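Local coordinates for protein endo-1,4-beta-xylanase 1 (Hypocrea jecorina, PDB 1XYN) that hydrolyses internal beta-1,4-xylosidic linkages in the main chain of xylan, a plant cell-wall hemicellulose, releasing xylooligosaccharides and xylose, at residues 37-49 with 169-178. Sequence-based numbering, arbitrary orientation.
Sequences GVGWTTGSSAPIN and SGSASQSVSN
The carbonyl oxygen of S177 is gripped twice by N49: the backbone bond from N49 N to S177 O is 2.8 Å long and nearly straight (160° at the hydrogen), and the side-chain amide adds a weak bond, N49 ND2 to S177 O, of 3.4 Å. N49 CG lies anti to its own carbonyl carbon (chi1 -52°), which folds the amide back beside the backbone N and brings both donors to one oxygen. A hydrogen bond between T136 OG1 and N49 OD1 helps to fix the rotation of that amide. The return bond, S177 N to N49 O at 3.1 Å, completes an antiparallel hydrogen-bonded pair; on the same sheet face N49 CB rests 3.7 Å from S177 OG. A CA-H...O contact from I48 CA also reaches S177 O.

V176 instead bridges to strand 37-40 of the other sheet; the axes of the segments 37-40 and 169-177 run nearly parallel (7°) and approach to 7.3 Å. Its CG1, anti to the backbone N, reaches W40 CH2 at 3.7 Å, while its CG2 meets V38 CG2 at 3.8 Å. The W40 indole edge faces the S177 backbone, and the side chain of the terminal N178 lies over one ring face, though its modelled orientation is doubtful. Along the loop joining the two strands, A46 CB packs near the N178 side chain, and S44 OG accepts from A46 N in an ST turn.

V161 of strand 155-166 also packs against V176. The segment 37-49 thus passes from one stacked sheet to the other, where it pairs with the C-terminal strand, within the beta-jelly-roll sandwich of family 11 xylanases.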
loop_
_atom_site.group_PDB
_atom_site.type_symbol
_atom_site.label_atom_id
_atom_site.label_comp_id
_atom_site.label_asym_id
_atom_site.label_seq_id
_atom_site.Cartn_x
_atom_site.Cartn_y
_atom_site.Cartn_z
ATOM N N GLY A 37 -2.825 -16.325 7.396
ATOM C CA GLY A 37 -3.953 -17.115 7.844
ATOM C C GLY A 37 -4.201 -18.234 6.864
ATOM O O GLY A 37 -3.500 -18.343 5.857
ATOM N N VAL A 38 -5.197 -19.062 7.149
ATOM C CA VAL A 38 -5.524 -20.189 6.279
ATOM C C VAL A 38 -7.010 -20.238 5.943
ATOM O O VAL A 38 -7.844 -19.731 6.686
ATOM C CB VAL A 38 -5.079 -21.541 6.906
ATOM C CG1 VAL A 38 -3.580 -21.519 7.187
ATOM C CG2 VAL A 38 -5.865 -21.841 8.173
ATOM N N GLY A 39 -7.339 -20.864 4.825
ATOM C CA GLY A 39 -8.727 -20.949 4.428
ATOM C C GLY A 39 -8.974 -21.681 3.124
ATOM O O GLY A 39 -8.470 -22.789 2.926
ATOM N N TRP A 40 -9.691 -21.039 2.204
ATOM C CA TRP A 40 -10.047 -21.681 0.947
ATOM C C TRP A 40 -9.781 -20.852 -0.303
ATOM O O TRP A 40 -9.883 -19.629 -0.291
ATOM C CB TRP A 40 -11.520 -22.117 1.012
ATOM C CG TRP A 40 -11.829 -22.937 2.250
ATOM C CD1 TRP A 40 -11.862 -24.301 2.341
ATOM C CD2 TRP A 40 -12.057 -22.442 3.586
ATOM N NE1 TRP A 40 -12.085 -24.682 3.648
ATOM C CE2 TRP A 40 -12.206 -23.565 4.429
ATOM C CE3 TRP A 40 -12.142 -21.159 4.149
ATOM C CZ2 TRP A 40 -12.433 -23.441 5.809
ATOM C CZ3 TRP A 40 -12.366 -21.040 5.515
ATOM C CH2 TRP A 40 -12.509 -22.176 6.330
ATOM N N THR A 41 -9.439 -21.544 -1.381
ATOM C CA THR A 41 -9.142 -20.920 -2.668
ATOM C C THR A 41 -10.341 -20.166 -3.269
ATOM O O THR A 41 -10.172 -19.188 -4.009
ATOM C CB THR A 41 -8.599 -21.989 -3.662
ATOM O OG1 THR A 41 -7.273 -22.373 -3.267
ATOM C CG2 THR A 41 -8.565 -21.467 -5.098
ATOM N N THR A 42 -11.544 -20.642 -2.973
ATOM C CA THR A 42 -12.774 -20.018 -3.453
ATOM C C THR A 42 -13.745 -20.018 -2.276
ATOM O O THR A 42 -14.159 -21.076 -1.801
ATOM C CB THR A 42 -13.391 -20.797 -4.636
ATOM O OG1 THR A 42 -13.380 -22.197 -4.342
ATOM C CG2 THR A 42 -12.618 -20.559 -5.924
ATOM N N GLY A 43 -14.064 -18.828 -1.781
ATOM C CA GLY A 43 -14.959 -18.699 -0.646
ATOM C C GLY A 43 -16.394 -19.090 -0.925
ATOM O O GLY A 43 -16.842 -19.076 -2.072
ATOM N N SER A 44 -17.124 -19.423 0.132
ATOM C CA SER A 44 -18.517 -19.816 -0.013
ATOM C C SER A 44 -19.394 -19.173 1.065
ATOM O O SER A 44 -18.980 -18.231 1.745
ATOM C CB SER A 44 -18.643 -21.344 0.042
ATOM O OG SER A 44 -18.362 -21.843 1.341
ATOM N N SER A 45 -20.605 -19.699 1.209
ATOM C CA SER A 45 -21.568 -19.210 2.185
ATOM C C SER A 45 -21.509 -20.012 3.478
ATOM O O SER A 45 -22.243 -19.734 4.419
ATOM C CB SER A 45 -22.973 -19.306 1.601
ATOM O OG SER A 45 -23.076 -18.529 0.422
ATOM N N ALA A 46 -20.624 -20.995 3.528
ATOM C CA ALA A 46 -20.489 -21.845 4.702
ATOM C C ALA A 46 -20.003 -21.100 5.931
ATOM O O ALA A 46 -19.038 -20.350 5.863
ATOM C CB ALA A 46 -19.564 -23.008 4.394
ATOM N N PRO A 47 -20.721 -21.243 7.054
ATOM C CA PRO A 47 -20.361 -20.589 8.315
ATOM C C PRO A 47 -18.959 -21.023 8.744
ATOM O O PRO A 47 -18.685 -22.218 8.911
ATOM C CB PRO A 47 -21.427 -21.107 9.277
ATOM C CG PRO A 47 -22.628 -21.213 8.384
ATOM C CD PRO A 47 -22.054 -21.867 7.149
ATOM N N ILE A 48 -18.076 -20.043 8.913
ATOM C CA ILE A 48 -16.697 -20.291 9.297
ATOM C C ILE A 48 -16.440 -20.300 10.804
ATOM O O ILE A 48 -16.769 -19.347 11.512
ATOM C CB ILE A 48 -15.764 -19.272 8.627
ATOM C CG1 ILE A 48 -15.903 -19.354 7.108
ATOM C CG2 ILE A 48 -14.323 -19.531 9.030
ATOM C CD1 ILE A 48 -15.095 -18.290 6.373
ATOM N N ASN A 49 -15.828 -21.384 11.273
ATOM C CA ASN A 49 -15.486 -21.565 12.680
ATOM C C ASN A 49 -14.029 -21.190 12.915
ATOM O O ASN A 49 -13.154 -21.519 12.106
ATOM C CB ASN A 49 -15.686 -23.023 13.089
ATOM C CG ASN A 49 -17.058 -23.551 12.719
ATOM O OD1 ASN A 49 -17.973 -23.560 13.547
ATOM N ND2 ASN A 49 -17.210 -24.004 11.472
ATOM N N SER A 169 4.020 -5.867 18.703
ATOM C CA SER A 169 4.139 -7.309 18.850
ATOM C C SER A 169 2.846 -7.972 19.339
ATOM O O SER A 169 1.896 -7.300 19.775
ATOM C CB SER A 169 5.286 -7.642 19.805
ATOM O OG SER A 169 5.063 -7.102 21.100
ATOM N N GLY A 170 2.816 -9.297 19.237
ATOM C CA GLY A 170 1.667 -10.061 19.670
ATOM C C GLY A 170 1.802 -11.485 19.183
ATOM O O GLY A 170 2.804 -11.837 18.558
ATOM N N SER A 171 0.787 -12.299 19.450
ATOM C CA SER A 171 0.787 -13.693 19.028
ATOM C C SER A 171 -0.646 -14.203 18.880
ATOM O O SER A 171 -1.571 -13.646 19.465
ATOM C CB SER A 171 1.562 -14.561 20.024
ATOM O OG SER A 171 0.954 -14.555 21.297
ATOM N N ALA A 172 -0.814 -15.268 18.102
ATOM C CA ALA A 172 -2.125 -15.859 17.852
ATOM C C ALA A 172 -2.018 -17.327 17.419
ATOM O O ALA A 172 -1.144 -17.694 16.633
ATOM C CB ALA A 172 -2.861 -15.048 16.779
ATOM N N SER A 173 -2.891 -18.162 17.975
ATOM C CA SER A 173 -2.956 -19.583 17.647
ATOM C C SER A 173 -4.426 -19.828 17.392
ATOM O O SER A 173 -5.232 -19.838 18.324
ATOM C CB SER A 173 -2.471 -20.449 18.813
ATOM O OG SER A 173 -1.094 -20.228 19.079
ATOM N N GLN A 174 -4.771 -19.987 16.119
ATOM C CA GLN A 174 -6.155 -20.167 15.724
ATOM C C GLN A 174 -6.456 -21.454 14.967
ATOM O O GLN A 174 -5.662 -21.904 14.151
ATOM C CB GLN A 174 -6.591 -18.968 14.867
ATOM C CG GLN A 174 -6.717 -17.644 15.632
ATOM C CD GLN A 174 -7.947 -17.602 16.527
ATOM O OE1 GLN A 174 -9.031 -18.003 16.115
ATOM N NE2 GLN A 174 -7.782 -17.114 17.750
ATOM N N SER A 175 -7.635 -22.007 15.228
ATOM C CA SER A 175 -8.126 -23.220 14.579
ATOM C C SER A 175 -9.163 -22.717 13.570
ATOM O O SER A 175 -10.041 -21.938 13.932
ATOM C CB SER A 175 -8.804 -24.128 15.610
ATOM O OG SER A 175 -7.989 -24.292 16.767
ATOM N N VAL A 176 -9.061 -23.168 12.322
ATOM C CA VAL A 176 -9.954 -22.746 11.234
ATOM C C VAL A 176 -10.693 -23.910 10.551
ATOM O O VAL A 176 -10.103 -24.957 10.302
ATOM C CB VAL A 176 -9.130 -21.998 10.151
ATOM C CG1 VAL A 176 -9.995 -21.614 8.967
ATOM C CG2 VAL A 176 -8.447 -20.787 10.758
ATOM N N SER A 177 -11.980 -23.717 10.243
ATOM C CA SER A 177 -12.787 -24.735 9.557
ATOM C C SER A 177 -14.176 -24.246 9.129
ATOM O O SER A 177 -14.610 -23.157 9.502
ATOM C CB SER A 177 -12.941 -26.000 10.410
ATOM O OG SER A 177 -13.802 -25.794 11.511
ATOM N N ASN A 178 -14.853 -25.067 8.331
ATOM C CA ASN A 178 -16.200 -24.781 7.841
ATOM C C ASN A 178 -16.838 -26.075 7.346
ATOM O O ASN A 178 -16.274 -27.152 7.629
ATOM C CB ASN A 178 -16.175 -23.735 6.716
ATOM C CG ASN A 178 -15.564 -24.255 5.434
ATOM O OD1 ASN A 178 -15.851 -23.752 4.353
ATOM N ND2 ASN A 178 -14.700 -25.246 5.545
ATOM O OXT ASN A 178 -17.881 -26.007 6.669
#